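Local structure of lactaldehyde dehydrogenase (3PQA) at residues Phe351-Cys365 and Pro372-Asp386. The protein oxidises lactaldehyde to lactate with NAD, which it prefers over NADP, as a step in the biosynthesis of coenzyme F420. Numbering follows the deposited sequence. Where two conformers were deposited one is given.
Sequences FYPTILEVDRDNILC and PVIPIIRTNEEEMID
Thr354 to Glu357 run alongside Val373 to Ile376 as parallel strands, their axes 19° apart. The ladder begins with Thr354 N donating a hydrogen bond to Pro372 O at 2.8 Å and ends where Val358 N hydrogen-bonds to Ile376 O. Between them, Thr354 O and Leu356 O accept from Ile374 N and Ile376 N, and Leu356 N donates to Ile374 O.

The tight packing lies on the sheet face that carries Thr354, Leu356, Val373 and Pro375. Leu364, coming back after the Asp359 to Asn362 type I turn, lays CB against Pro375 CG at 3.8 Å and both its methyls against Val373 CG1. Val358 CG2, between its own backbone N and carbonyl carbon, meets Pro375 CB and Ile377 CG1, and Cys365 SG closes on Ile377 CD1 at 3.7 Å. Helix 320-335 packs against this layer. Across the sheet, Ile355 CG2 touches Ile376 CD1 at 3.6 Å.

Further along that second face the contact turns polar. Glu357 extends its carboxylate (chi1 173°), and Arg378 grips it side-on in a two-bond salt bridge, NE to Glu357 OE2 at 2.7 Å and NH1 to Glu357 OE1 at 2.9 Å. Both oxygens are met on the syn side, and the planes lie 9° apart. A water links Glu357 OE2, Val358 O and Arg378 N; Arg378 NH2 also makes a salt bridge to Asp289. A methionine in place of Arg378 would probably leave Glu357 and Asp289 without this countercharge and the Glu357 carboxylate freer to turn. Looser still is the exposed end, where in one of two conformers of Arg360, NH1 comes to 3.9 Å from Glu383 OE2, a long and doubtful ion pair.

Strand 373-379 also pairs in parallel with 278-284, placing this contact in the open-twisted α/β sheet of the catalytic domain of the aldehyde dehydrogenase fold.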
loop_
_atom_site.group_PDB
_atom_site.type_symbol
_atom_site.label_atom_id
_atom_site.label_comp_id
_atom_site.label_asym_id
_atom_site.label_seq_id
_atom_site.Cartn_x
_atom_site.Cartn_y
_atom_site.Cartn_z
ATOM N N PHE B 351 -37.245 18.793 -21.426
ATOM C CA PHE B 351 -37.978 18.730 -20.171
ATOM C C PHE B 351 -37.502 19.822 -19.230
ATOM O O PHE B 351 -36.310 19.910 -18.918
ATOM C CB PHE B 351 -37.844 17.352 -19.517
ATOM C CG PHE B 351 -39.042 16.962 -18.700
ATOM C CD1 PHE B 351 -39.270 17.542 -17.457
ATOM C CD2 PHE B 351 -39.960 16.037 -19.193
ATOM C CE1 PHE B 351 -40.378 17.201 -16.701
ATOM C CE2 PHE B 351 -41.092 15.699 -18.456
ATOM C CZ PHE B 351 -41.300 16.279 -17.199
ATOM N N TYR B 352 -38.438 20.645 -18.759
ATOM C CA TYR B 352 -38.062 21.803 -17.954
ATOM C C TYR B 352 -37.783 21.431 -16.500
ATOM O O TYR B 352 -38.390 20.489 -15.973
ATOM C CB TYR B 352 -39.134 22.905 -18.082
ATOM C CG TYR B 352 -39.083 23.531 -19.456
ATOM C CD1 TYR B 352 -39.620 22.867 -20.563
ATOM C CD2 TYR B 352 -38.445 24.747 -19.658
ATOM C CE1 TYR B 352 -39.533 23.413 -21.837
ATOM C CE2 TYR B 352 -38.359 25.311 -20.927
ATOM C CZ TYR B 352 -38.898 24.632 -22.013
ATOM O OH TYR B 352 -38.825 25.181 -23.273
ATOM N N PRO B 353 -36.842 22.149 -15.856
ATOM C CA PRO B 353 -36.586 21.956 -14.428
ATOM C C PRO B 353 -37.903 21.880 -13.642
ATOM O O PRO B 353 -38.743 22.789 -13.725
ATOM C CB PRO B 353 -35.758 23.187 -14.067
ATOM C CG PRO B 353 -34.923 23.396 -15.299
ATOM C CD PRO B 353 -35.872 23.087 -16.452
ATOM N N THR B 354 -38.074 20.772 -12.929
ATOM C CA THR B 354 -39.331 20.434 -12.257
ATOM C C THR B 354 -39.050 20.119 -10.783
ATOM O O THR B 354 -38.140 19.353 -10.458
ATOM C CB THR B 354 -40.029 19.256 -12.979
ATOM O OG1 THR B 354 -40.412 19.680 -14.294
ATOM C CG2 THR B 354 -41.264 18.777 -12.227
ATOM N N ILE B 355 -39.817 20.743 -9.896
ATOM C CA ILE B 355 -39.605 20.607 -8.469
ATOM C C ILE B 355 -40.963 20.381 -7.818
ATOM O O ILE B 355 -41.922 21.087 -8.127
ATOM C CB ILE B 355 -38.954 21.877 -7.889
ATOM C CG1 ILE B 355 -37.638 22.186 -8.616
ATOM C CG2 ILE B 355 -38.745 21.754 -6.368
ATOM C CD1 ILE B 355 -37.024 23.512 -8.229
ATOM N N LEU B 356 -41.040 19.381 -6.946
ATOM C CA LEU B 356 -42.260 19.104 -6.207
ATOM C C LEU B 356 -41.941 18.918 -4.739
ATOM O O LEU B 356 -40.877 18.399 -4.390
ATOM C CB LEU B 356 -42.928 17.823 -6.713
ATOM C CG LEU B 356 -43.451 17.745 -8.148
ATOM C CD1 LEU B 356 -42.352 17.283 -9.091
ATOM C CD2 LEU B 356 -44.620 16.786 -8.211
ATOM N N GLU B 357 -42.857 19.338 -3.870
ATOM C CA GLU B 357 -42.774 18.922 -2.483
ATOM C C GLU B 357 -43.639 17.683 -2.336
ATOM O O GLU B 357 -44.790 17.674 -2.778
ATOM C CB GLU B 357 -43.215 20.007 -1.493
ATOM C CG GLU B 357 -43.255 19.443 -0.072
ATOM C CD GLU B 357 -43.341 20.480 1.035
ATOM O OE1 GLU B 357 -43.364 21.692 0.751
ATOM O OE2 GLU B 357 -43.357 20.050 2.208
ATOM N N VAL B 358 -43.069 16.631 -1.754
ATOM C CA VAL B 358 -43.768 15.352 -1.617
ATOM C C VAL B 358 -43.555 14.747 -0.228
ATOM O O VAL B 358 -42.740 15.256 0.557
ATOM C CB VAL B 358 -43.321 14.335 -2.712
ATOM C CG1 VAL B 358 -43.423 14.945 -4.115
ATOM C CG2 VAL B 358 -41.890 13.848 -2.459
ATOM N N ASP B 359 -44.272 13.670 0.083
ATOM C CA ASP B 359 -43.963 12.924 1.293
ATOM C C ASP B 359 -43.129 11.688 0.969
ATOM O O ASP B 359 -42.985 11.327 -0.206
ATOM C CB ASP B 359 -45.212 12.622 2.144
ATOM C CG ASP B 359 -46.122 11.577 1.536
ATOM O OD1 ASP B 359 -45.647 10.655 0.840
ATOM O OD2 ASP B 359 -47.347 11.679 1.786
ATOM N N ARG B 360 -42.590 11.054 2.009
ATOM C CA ARG B 360 -41.664 9.923 1.852
ATOM C C ARG B 360 -42.226 8.744 1.051
ATOM O O ARG B 360 -41.469 7.921 0.530
ATOM C CB ARG B 360 -41.164 9.444 3.221
ATOM C CG ARG B 360 -42.256 8.964 4.179
ATOM C CD ARG B 360 -41.640 8.431 5.467
ATOM N NE ARG B 360 -40.762 7.295 5.203
ATOM C CZ ARG B 360 -39.964 6.725 6.106
ATOM N NH1 ARG B 360 -39.918 7.191 7.351
ATOM N NH2 ARG B 360 -39.205 5.692 5.756
ATOM N N ASP B 361 -43.551 8.662 0.952
ATOM C CA ASP B 361 -44.189 7.547 0.245
ATOM C C ASP B 361 -44.421 7.798 -1.243
ATOM O O ASP B 361 -44.882 6.905 -1.948
ATOM C CB ASP B 361 -45.512 7.160 0.917
ATOM C CG ASP B 361 -45.321 6.697 2.339
ATOM O OD1 ASP B 361 -44.602 5.698 2.559
ATOM O OD2 ASP B 361 -45.886 7.341 3.246
ATOM N N ASN B 362 -44.093 8.998 -1.714
ATOM C CA ASN B 362 -44.314 9.377 -3.109
ATOM C C ASN B 362 -43.498 8.533 -4.084
ATOM O O ASN B 362 -42.365 8.167 -3.787
ATOM C CB ASN B 362 -44.008 10.864 -3.300
ATOM C CG ASN B 362 -44.515 11.407 -4.622
ATOM O OD1 ASN B 362 -43.849 11.295 -5.649
ATOM N ND2 ASN B 362 -45.697 12.011 -4.599
ATOM N N ILE B 363 -44.083 8.251 -5.248
ATOM C CA ILE B 363 -43.425 7.478 -6.311
ATOM C C ILE B 363 -42.010 7.986 -6.669
ATOM O O ILE B 363 -41.120 7.185 -6.973
ATOM C CB ILE B 363 -44.337 7.367 -7.588
ATOM C CG1 ILE B 363 -43.770 6.375 -8.607
ATOM C CG2 ILE B 363 -44.593 8.730 -8.220
ATOM C CD1 ILE B 363 -43.821 4.922 -8.154
ATOM N N LEU B 364 -41.802 9.302 -6.607
ATOM C CA LEU B 364 -40.501 9.886 -6.956
ATOM C C LEU B 364 -39.385 9.473 -6.000
ATOM O O LEU B 364 -38.217 9.448 -6.384
ATOM C CB LEU B 364 -40.574 11.413 -7.018
ATOM C CG LEU B 364 -41.434 12.024 -8.125
ATOM C CD1 LEU B 364 -41.527 13.541 -7.983
ATOM C CD2 LEU B 364 -40.918 11.633 -9.499
ATOM N N CYS B 365 -39.740 9.157 -4.759
ATOM C CA CYS B 365 -38.752 8.703 -3.767
ATOM C C CYS B 365 -38.233 7.279 -4.050
ATOM O O CYS B 365 -37.270 6.826 -3.428
ATOM C CB CYS B 365 -39.327 8.781 -2.353
ATOM S SG CYS B 365 -39.763 10.444 -1.832
ATOM N N PRO B 372 -34.811 16.076 -15.031
ATOM C CA PRO B 372 -34.629 17.217 -14.131
ATOM C C PRO B 372 -35.851 17.416 -13.232
ATOM O O PRO B 372 -36.454 18.488 -13.223
ATOM C CB PRO B 372 -34.455 18.388 -15.097
ATOM C CG PRO B 372 -35.331 17.996 -16.284
ATOM C CD PRO B 372 -35.179 16.499 -16.402
ATOM N N VAL B 373 -36.202 16.361 -12.500
ATOM C CA VAL B 373 -37.386 16.305 -11.638
ATOM C C VAL B 373 -36.936 16.018 -10.202
ATOM O O VAL B 373 -36.417 14.930 -9.916
ATOM C CB VAL B 373 -38.373 15.193 -12.088
ATOM C CG1 VAL B 373 -39.532 15.062 -11.107
ATOM C CG2 VAL B 373 -38.877 15.452 -13.508
ATOM N N ILE B 374 -37.153 16.992 -9.313
ATOM C CA ILE B 374 -36.638 16.935 -7.949
ATOM C C ILE B 374 -37.754 16.945 -6.898
ATOM O O ILE B 374 -38.417 17.977 -6.704
ATOM C CB ILE B 374 -35.682 18.115 -7.651
ATOM C CG1 ILE B 374 -34.657 18.314 -8.786
ATOM C CG2 ILE B 374 -35.031 17.957 -6.253
ATOM C CD1 ILE B 374 -33.763 17.074 -9.090
ATOM N N PRO B 375 -37.956 15.802 -6.216
ATOM C CA PRO B 375 -38.841 15.762 -5.053
ATOM C C PRO B 375 -38.108 16.260 -3.817
ATOM O O PRO B 375 -36.936 15.907 -3.589
ATOM C CB PRO B 375 -39.167 14.283 -4.905
ATOM C CG PRO B 375 -37.916 13.594 -5.439
ATOM C CD PRO B 375 -37.371 14.479 -6.522
ATOM N N ILE B 376 -38.798 17.093 -3.043
ATOM C CA ILE B 376 -38.274 17.624 -1.794
ATOM C C ILE B 376 -39.212 17.150 -0.693
ATOM O O ILE B 376 -40.432 17.296 -0.821
ATOM C CB ILE B 376 -38.232 19.170 -1.803
ATOM C CG1 ILE B 376 -37.270 19.670 -2.900
ATOM C CG2 ILE B 376 -37.822 19.704 -0.412
ATOM C CD1 ILE B 376 -37.324 21.161 -3.168
ATOM N N ILE B 377 -38.646 16.576 0.369
ATOM C CA ILE B 377 -39.424 16.048 1.475
ATOM C C ILE B 377 -38.988 16.752 2.740
ATOM O O ILE B 377 -37.808 16.702 3.105
ATOM C CB ILE B 377 -39.212 14.525 1.665
ATOM C CG1 ILE B 377 -39.559 13.748 0.389
ATOM C CG2 ILE B 377 -39.981 14.012 2.899
ATOM C CD1 ILE B 377 -38.399 13.663 -0.626
ATOM N N ARG B 378 -39.918 17.428 3.411
ATOM C CA ARG B 378 -39.562 18.060 4.680
ATOM C C ARG B 378 -39.771 17.054 5.808
ATOM O O ARG B 378 -40.774 16.333 5.836
ATOM C CB ARG B 378 -40.324 19.378 4.918
ATOM C CG ARG B 378 -41.745 19.239 5.441
ATOM C CD ARG B 378 -42.357 20.614 5.669
ATOM N NE ARG B 378 -42.496 21.357 4.417
ATOM C CZ ARG B 378 -42.505 22.684 4.316
ATOM N NH1 ARG B 378 -42.634 23.258 3.123
ATOM N NH2 ARG B 378 -42.378 23.443 5.402
ATOM N N THR B 379 -38.804 16.966 6.711
ATOM C CA THR B 379 -38.871 15.974 7.762
ATOM C C THR B 379 -38.038 16.369 8.974
ATOM O O THR B 379 -37.383 17.407 8.966
ATOM C CB THR B 379 -38.437 14.575 7.236
ATOM O OG1 THR B 379 -38.697 13.597 8.243
ATOM C CG2 THR B 379 -36.970 14.564 6.878
ATOM N N ASN B 380 -38.064 15.545 10.015
ATOM C CA ASN B 380 -37.167 15.758 11.137
ATOM C C ASN B 380 -35.860 14.986 10.982
ATOM O O ASN B 380 -35.787 13.995 10.259
ATOM C CB ASN B 380 -37.855 15.427 12.455
ATOM C CG ASN B 380 -38.873 16.472 12.840
ATOM O OD1 ASN B 380 -38.562 17.668 12.906
ATOM N ND2 ASN B 380 -40.099 16.034 13.099
ATOM N N GLU B 381 -34.832 15.441 11.678
ATOM C CA GLU B 381 -33.505 14.865 11.499
ATOM C C GLU B 381 -33.486 13.343 11.689
ATOM O O GLU B 381 -32.875 12.618 10.894
ATOM C CB GLU B 381 -32.524 15.522 12.452
ATOM C CG GLU B 381 -31.104 15.122 12.190
ATOM C CD GLU B 381 -30.149 15.928 13.008
ATOM O OE1 GLU B 381 -30.241 17.184 12.992
ATOM O OE2 GLU B 381 -29.307 15.290 13.644
ATOM N N GLU B 382 -34.187 12.859 12.716
ATOM C CA GLU B 382 -34.115 11.442 13.065
ATOM C C GLU B 382 -34.780 10.489 12.080
ATOM O O GLU B 382 -34.602 9.277 12.193
ATOM C CB GLU B 382 -34.608 11.192 14.499
ATOM C CG GLU B 382 -33.667 11.749 15.567
ATOM C CD GLU B 382 -32.202 11.333 15.371
ATOM O OE1 GLU B 382 -31.315 12.139 15.740
ATOM O OE2 GLU B 382 -31.937 10.221 14.852
ATOM N N GLU B 383 -35.521 11.033 11.121
ATOM C CA GLU B 383 -36.180 10.233 10.085
ATOM C C GLU B 383 -35.307 10.085 8.839
ATOM O O GLU B 383 -35.583 9.256 7.959
ATOM C CB GLU B 383 -37.483 10.908 9.650
ATOM C CG GLU B 383 -38.454 11.178 10.767
ATOM C CD GLU B 383 -38.891 9.910 11.465
ATOM O OE1 GLU B 383 -39.029 9.941 12.704
ATOM O OE2 GLU B 383 -39.100 8.880 10.780
ATOM N N MET B 384 -34.281 10.924 8.750
ATOM C CA MET B 384 -33.583 11.144 7.484
ATOM C C MET B 384 -32.787 9.935 7.006
ATOM O O MET B 384 -32.829 9.600 5.813
ATOM C CB MET B 384 -32.699 12.398 7.571
ATOM C CG MET B 384 -33.507 13.687 7.535
ATOM S SD MET B 384 -32.490 15.148 7.813
ATOM C CE MET B 384 -33.751 16.425 7.556
ATOM N N ILE B 385 -32.084 9.273 7.925
ATOM C CA ILE B 385 -31.252 8.127 7.548
ATOM C C ILE B 385 -32.154 7.001 7.055
ATOM O O ILE B 385 -31.863 6.386 6.037
ATOM C CB ILE B 385 -30.290 7.681 8.670
ATOM C CG1 ILE B 385 -29.164 8.710 8.790
ATOM C CG2 ILE B 385 -29.674 6.311 8.364
ATOM C CD1 ILE B 385 -28.290 8.598 10.007
ATOM N N ASP B 386 -33.263 6.762 7.753
ATOM C CA ASP B 386 -34.210 5.726 7.327
ATOM C C ASP B 386 -34.809 6.027 5.953
ATOM O O ASP B 386 -34.875 5.130 5.112
ATOM C CB ASP B 386 -35.308 5.501 8.372
ATOM C CG ASP B 386 -34.803 4.754 9.619
ATOM O OD1 ASP B 386 -33.770 4.028 9.565
ATOM O OD2 ASP B 386 -35.476 4.880 10.663
HETATM O O HOH W 1 -42.582 17.199 2.499
#